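Local coordinates for protein putrescine aminotransferase (Halomonas elongata DSM 2581, PDB 6GWI) that probably catalyses the pyridoxal-5'-phosphate-dependent transfer of amino groups from amines such as putrescine to keto acids or aldehydes, at residues His179-Tyr184 against Gly198-Glu203; Glu356-Leu361 against Glu434-Ala439. One frame throughout, in Å; residues are numbered along the deposited sequence.

Both contacts pack a helix of the same chain against a neighbouring segment, but in different parts of the subunit. Contact 1 (179-184 with 198-203) sets the end of strand 177-180, an outermost strand of a parallel sheet, against helix 194-212. Contact 2 (356-361 with 434-439) joins the end of helix 342-359 to helix 429-450, beside an antiparallel sheet. Their centres lie 30 Å apart and their nearest atoms about 12 Å, so they do not touch, and along the chain the first closes before the second opens. In contact 1 the Gln182 side chain is about 12 Å from a bound pyridoxal-5'-phosphate, too far to touch it.

Contact 1: His179-Tyr184 against Gly198-Glu203; sequences HIRQPY and GQTCAE
The guanidinium of Arg181 meets Cys201 and Thr200 obliquely, neither squarely over a face nor at an edge. Its NH1 lies 3.5 Å from Thr200 CG2, while NE passes 3.8 Å from Cys201 SG. Arginine suits this place because its aliphatic part, CG and CD, also rests on the sulfur while the charged end stays at the partly exposed border. Thr200 offers its methyl, placed anti to the backbone N, and its hydroxyl bonds back to Ala196 O in the preceding turn. The contact lies at the edge of the parallel sheet in the fold-type I PLP-binding fold of class-III aminotransferases: after strand 177-180 the chain makes an inverse gamma turn centred on Pro183, runs through short helix 185-188 and then forms helix 194-212, which packs against the strand's exit. The small Cys201 side chain points toward that exit, and its SG fits against the turn, 3.7 Å from Gln182 O and 3.9 Å from Pro183 CA. Cys201 CB is 4.2 Å from Pro183 CB; Tyr238 of helix 238-248 touches both residues. Ile180 CD1 approaches Cys201 O at 4.4 Å, and Ile180 also packs on Leu205 and Lys208. One water bridges the backbones, donating to Arg181 O at 2.9 Å and to Cys201 O at 2.8 Å.

Contact 2: Glu356-Leu361 against Glu434-Ala439; sequences ERWASL and ELVELA
Val436 is the main bump of the second helix in this helix-helix packing, in which the C-terminal end of helix 342-359 meets helix 429-450 beside the antiparallel sheet containing strand 376-381. Its two methyls diverge into neighbouring hollows on the facing surface. CG1 enters the hollow between Arg357 O and Leu361, lying 4.0 Å from Leu361 CG, with both Leu361 methyls equally near. CG2 turns the other way, 4.0 Å from Arg357 CB, and meets the edge of the Trp358 ring near its plane. A beta-branched valine suits the place because its short fork fills both hollows at once. Beside it, Leu435 has CG anti to the backbone N (chi1 -174°), which carries CD2 to within 3.7 Å of Trp358 CZ3, the two side chains meeting obliquely. The broad indole packs on Leu379 of strand 376-381, its NE1 bonds to Ala378 O, and Leu361 CD1 lies 3.8 Å above one of its faces, toward the rim. The short methyl of Ala439 leaves room for Leu361, with CB 4.4 Å from Leu361 CD1. Arg357 sends its charged end outward to Tyr353 and Asp433. Its carbonyl O, 3.6 Å from Val436 CG1, takes two donors from Ser360: the backbone N, and OG at 2.8 Å with a C=O...OG angle of 149°.

Contact 1: His179-Tyr184 against Gly198-Glu203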
loop_
_atom_site.group_PDB
_atom_site.type_symbol
_atom_site.label_atom_id
_atom_site.label_comp_id
_atom_site.label_asym_id
_atom_site.label_seq_id
_atom_site.Cartn_x
_atom_site.Cartn_y
_atom_site.Cartn_z
ATOM N N HIS B 179 -20.910 -12.360 1.145
ATOM C CA HIS B 179 -20.130 -13.363 0.427
ATOM C C HIS B 179 -21.011 -14.506 -0.048
ATOM O O HIS B 179 -21.777 -15.074 0.735
ATOM C CB HIS B 179 -18.993 -13.888 1.309
ATOM C CG HIS B 179 -17.978 -12.844 1.643
ATOM N ND1 HIS B 179 -18.051 -12.069 2.781
ATOM C CD2 HIS B 179 -16.883 -12.423 0.970
ATOM C CE1 HIS B 179 -17.034 -11.225 2.801
ATOM N NE2 HIS B 179 -16.310 -11.419 1.713
ATOM N N ILE B 180 -20.905 -14.826 -1.335
ATOM C CA ILE B 180 -21.627 -15.938 -1.930
ATOM C C ILE B 180 -20.638 -17.068 -2.209
ATOM O O ILE B 180 -19.423 -16.910 -2.086
ATOM C CB ILE B 180 -22.372 -15.526 -3.217
ATOM C CG1 ILE B 180 -21.373 -15.049 -4.275
ATOM C CG2 ILE B 180 -23.392 -14.442 -2.907
ATOM C CD1 ILE B 180 -21.995 -14.693 -5.607
ATOM N N ARG B 181 -21.176 -18.219 -2.599
ATOM C CA ARG B 181 -20.369 -19.407 -2.831
ATOM C C ARG B 181 -19.453 -19.216 -4.038
ATOM O O ARG B 181 -19.710 -18.402 -4.929
ATOM C CB ARG B 181 -21.273 -20.618 -3.046
ATOM C CG ARG B 181 -22.143 -20.507 -4.291
ATOM C CD ARG B 181 -23.180 -21.616 -4.353
ATOM N NE ARG B 181 -22.584 -22.946 -4.308
ATOM C CZ ARG B 181 -23.285 -24.075 -4.271
ATOM N NH1 ARG B 181 -24.610 -24.034 -4.271
ATOM N NH2 ARG B 181 -22.662 -25.244 -4.232
ATOM N N GLN B 182 -18.347 -20.004 -4.058
ATOM C CA GLN B 182 -17.333 -19.900 -5.098
ATOM C C GLN B 182 -17.563 -20.943 -6.187
ATOM O O GLN B 182 -18.003 -22.061 -5.901
ATOM C CB GLN B 182 -15.933 -20.092 -4.506
ATOM C CG GLN B 182 -15.762 -21.406 -3.756
ATOM C CD GLN B 182 -14.315 -21.716 -3.416
ATOM O OE1 GLN B 182 -13.388 -21.122 -3.972
ATOM N NE2 GLN B 182 -14.115 -22.668 -2.514
ATOM N N PRO B 183 -17.255 -20.628 -7.453
ATOM C CA PRO B 183 -17.463 -21.610 -8.536
ATOM C C PRO B 183 -16.349 -22.653 -8.620
ATOM O O PRO B 183 -15.690 -22.825 -9.649
ATOM C CB PRO B 183 -17.533 -20.711 -9.779
ATOM C CG PRO B 183 -16.641 -19.555 -9.450
ATOM C CD PRO B 183 -16.809 -19.316 -7.966
ATOM N N TYR B 184 -16.154 -23.387 -7.522
ATOM C CA TYR B 184 -15.097 -24.396 -7.404
ATOM C C TYR B 184 -15.709 -25.778 -7.598
ATOM O O TYR B 184 -16.138 -26.424 -6.642
ATOM C CB TYR B 184 -14.417 -24.279 -6.044
ATOM C CG TYR B 184 -13.262 -25.227 -5.806
ATOM C CD1 TYR B 184 -12.593 -25.836 -6.862
ATOM C CD2 TYR B 184 -12.829 -25.500 -4.514
ATOM C CE1 TYR B 184 -11.532 -26.693 -6.634
ATOM C CE2 TYR B 184 -11.773 -26.352 -4.278
ATOM C CZ TYR B 184 -11.129 -26.946 -5.338
ATOM O OH TYR B 184 -10.073 -27.792 -5.087
ATOM N N GLY B 198 -21.934 -24.279 -12.616
ATOM C CA GLY B 198 -21.655 -22.887 -12.924
ATOM C C GLY B 198 -22.890 -22.013 -12.837
ATOM O O GLY B 198 -22.830 -20.880 -12.355
ATOM N N GLN B 199 -24.032 -22.534 -13.287
ATOM C CA GLN B 199 -25.264 -21.756 -13.250
ATOM C C GLN B 199 -25.782 -21.610 -11.825
ATOM O O GLN B 199 -26.299 -20.549 -11.455
ATOM C CB GLN B 199 -26.303 -22.412 -14.159
ATOM C CG GLN B 199 -25.873 -22.426 -15.620
ATOM C CD GLN B 199 -26.761 -23.278 -16.500
ATOM O OE1 GLN B 199 -27.419 -24.204 -16.027
ATOM N NE2 GLN B 199 -26.782 -22.969 -17.790
ATOM N N THR B 200 -25.638 -22.651 -11.005
ATOM C CA THR B 200 -26.014 -22.544 -9.600
ATOM C C THR B 200 -25.214 -21.451 -8.900
ATOM O O THR B 200 -25.768 -20.631 -8.161
ATOM C CB THR B 200 -25.800 -23.888 -8.902
ATOM O OG1 THR B 200 -26.644 -24.878 -9.499
ATOM C CG2 THR B 200 -26.107 -23.790 -7.414
ATOM N N CYS B 201 -23.901 -21.414 -9.136
ATOM C CA CYS B 201 -23.064 -20.420 -8.471
ATOM C C CYS B 201 -23.358 -19.010 -8.968
ATOM O O CYS B 201 -23.227 -18.050 -8.199
ATOM C CB CYS B 201 -21.596 -20.792 -8.658
ATOM S SG CYS B 201 -21.183 -22.330 -7.803
ATOM N N ALA B 202 -23.745 -18.861 -10.237
ATOM C CA ALA B 202 -24.215 -17.566 -10.721
ATOM C C ALA B 202 -25.552 -17.193 -10.087
ATOM O O ALA B 202 -25.782 -16.027 -9.751
ATOM C CB ALA B 202 -24.335 -17.580 -12.245
ATOM N N GLU B 203 -26.458 -18.166 -9.939
ATOM C CA GLU B 203 -27.744 -17.882 -9.309
ATOM C C GLU B 203 -27.572 -17.472 -7.852
ATOM O O GLU B 203 -28.412 -16.746 -7.309
ATOM C CB GLU B 203 -28.667 -19.096 -9.416
ATOM C CG GLU B 203 -30.043 -18.903 -8.778
ATOM C CD GLU B 203 -30.746 -17.631 -9.232
ATOM O OE1 GLU B 203 -30.489 -17.170 -10.365
ATOM O OE2 GLU B 203 -31.562 -17.093 -8.453
HETATM O O HOH W 1 -20.610 -17.290 -7.445
#

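Contact 2: Glu356-Leu361 against Glu434-Ala439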
loop_
_atom_site.group_PDB
_atom_site.type_symbol
_atom_site.label_atom_id
_atom_site.label_comp_id
_atom_site.label_asym_id
_atom_site.label_seq_id
_atom_site.Cartn_x
_atom_site.Cartn_y
_atom_site.Cartn_z
ATOM N N GLU B 356 -0.839 -29.445 -22.517
ATOM C CA GLU B 356 -0.607 -30.833 -22.905
ATOM C C GLU B 356 0.398 -31.506 -21.977
ATOM O O GLU B 356 0.194 -32.654 -21.563
ATOM C CB GLU B 356 -0.151 -30.907 -24.365
ATOM C CG GLU B 356 0.995 -29.984 -24.739
ATOM C CD GLU B 356 1.463 -30.189 -26.169
ATOM O OE1 GLU B 356 1.118 -29.355 -27.034
ATOM O OE2 GLU B 356 2.156 -31.196 -26.433
ATOM N N ARG B 357 1.483 -30.811 -21.624
ATOM C CA ARG B 357 2.453 -31.386 -20.700
ATOM C C ARG B 357 1.849 -31.533 -19.307
ATOM O O ARG B 357 2.100 -32.526 -18.613
ATOM C CB ARG B 357 3.708 -30.515 -20.646
ATOM C CG ARG B 357 4.501 -30.425 -21.950
ATOM C CD ARG B 357 4.973 -31.782 -22.461
ATOM N NE ARG B 357 6.054 -31.635 -23.435
ATOM C CZ ARG B 357 6.612 -32.640 -24.106
ATOM N NH1 ARG B 357 6.192 -33.885 -23.925
ATOM N NH2 ARG B 357 7.593 -32.396 -24.965
ATOM N N TRP B 358 1.053 -30.550 -18.883
ATOM C CA TRP B 358 0.376 -30.625 -17.592
ATOM C C TRP B 358 -0.600 -31.794 -17.546
ATOM O O TRP B 358 -0.720 -32.473 -16.519
ATOM C CB TRP B 358 -0.354 -29.310 -17.332
ATOM C CG TRP B 358 -0.682 -29.006 -15.902
ATOM C CD1 TRP B 358 -1.926 -28.809 -15.373
ATOM C CD2 TRP B 358 0.245 -28.819 -14.826
ATOM N NE1 TRP B 358 -1.831 -28.523 -14.034
ATOM C CE2 TRP B 358 -0.509 -28.524 -13.673
ATOM C CE3 TRP B 358 1.637 -28.879 -14.722
ATOM C CZ2 TRP B 358 0.081 -28.288 -12.435
ATOM C CZ3 TRP B 358 2.222 -28.650 -13.490
ATOM C CH2 TRP B 358 1.445 -28.359 -12.363
ATOM N N ALA B 359 -1.315 -32.038 -18.650
ATOM C CA ALA B 359 -2.296 -33.116 -18.697
ATOM C C ALA B 359 -1.659 -34.497 -18.616
ATOM O O ALA B 359 -2.364 -35.471 -18.329
ATOM C CB ALA B 359 -3.130 -33.014 -19.974
ATOM N N SER B 360 -0.356 -34.612 -18.870
ATOM C CA SER B 360 0.312 -35.897 -18.713
ATOM C C SER B 360 0.405 -36.327 -17.255
ATOM O O SER B 360 0.811 -37.464 -16.988
ATOM C CB SER B 360 1.714 -35.839 -19.325
ATOM O OG SER B 360 2.636 -35.223 -18.442
ATOM N N LEU B 361 0.039 -35.457 -16.314
ATOM C CA LEU B 361 0.065 -35.783 -14.895
ATOM C C LEU B 361 -1.254 -36.353 -14.382
ATOM O O LEU B 361 -1.320 -36.752 -13.215
ATOM C CB LEU B 361 0.427 -34.539 -14.076
ATOM C CG LEU B 361 1.830 -33.969 -14.288
ATOM C CD1 LEU B 361 1.959 -32.597 -13.641
ATOM C CD2 LEU B 361 2.885 -34.918 -13.735
ATOM N N GLU B 434 11.039 -29.243 -17.779
ATOM C CA GLU B 434 11.689 -29.474 -16.496
ATOM C C GLU B 434 10.693 -29.345 -15.350
ATOM O O GLU B 434 10.717 -30.140 -14.403
ATOM C CB GLU B 434 12.847 -28.490 -16.310
ATOM C CG GLU B 434 13.661 -28.706 -15.040
ATOM C CD GLU B 434 14.666 -27.596 -14.787
ATOM O OE1 GLU B 434 14.656 -26.601 -15.539
ATOM O OE2 GLU B 434 15.467 -27.719 -13.837
ATOM N N LEU B 435 9.801 -28.354 -15.426
ATOM C CA LEU B 435 8.815 -28.144 -14.370
ATOM C C LEU B 435 7.955 -29.382 -14.151
ATOM O O LEU B 435 7.806 -29.857 -13.019
ATOM C CB LEU B 435 7.942 -26.935 -14.722
ATOM C CG LEU B 435 6.927 -26.441 -13.690
ATOM C CD1 LEU B 435 6.608 -24.972 -13.951
ATOM C CD2 LEU B 435 5.644 -27.262 -13.697
ATOM N N VAL B 436 7.369 -29.916 -15.224
ATOM C CA VAL B 436 6.476 -31.062 -15.091
ATOM C C VAL B 436 7.239 -32.288 -14.600
ATOM O O VAL B 436 6.737 -33.054 -13.768
ATOM C CB VAL B 436 5.757 -31.328 -16.427
ATOM C CG1 VAL B 436 4.926 -32.600 -16.350
ATOM C CG2 VAL B 436 4.885 -30.131 -16.796
ATOM N N GLU B 437 8.454 -32.502 -15.110
ATOM C CA GLU B 437 9.263 -33.627 -14.649
ATOM C C GLU B 437 9.539 -33.526 -13.153
ATOM O O GLU B 437 9.408 -34.511 -12.417
ATOM C CB GLU B 437 10.576 -33.688 -15.434
ATOM C CG GLU B 437 10.398 -33.964 -16.919
ATOM C CD GLU B 437 11.668 -33.726 -17.714
ATOM O OE1 GLU B 437 12.744 -33.595 -17.095
ATOM O OE2 GLU B 437 11.589 -33.669 -18.959
ATOM N N LEU B 438 9.931 -32.339 -12.684
ATOM C CA LEU B 438 10.183 -32.160 -11.259
ATOM C C LEU B 438 8.903 -32.341 -10.457
ATOM O O LEU B 438 8.920 -32.920 -9.364
ATOM C CB LEU B 438 10.781 -30.780 -10.999
ATOM C CG LEU B 438 12.198 -30.528 -11.511
ATOM C CD1 LEU B 438 12.537 -29.052 -11.393
ATOM C CD2 LEU B 438 13.195 -31.372 -10.736
ATOM N N ALA B 439 7.779 -31.856 -10.987
ATOM C CA ALA B 439 6.494 -32.070 -10.332
ATOM C C ALA B 439 6.209 -33.557 -10.163
ATOM O O ALA B 439 5.845 -34.013 -9.073
ATOM C CB ALA B 439 5.383 -31.395 -11.137
#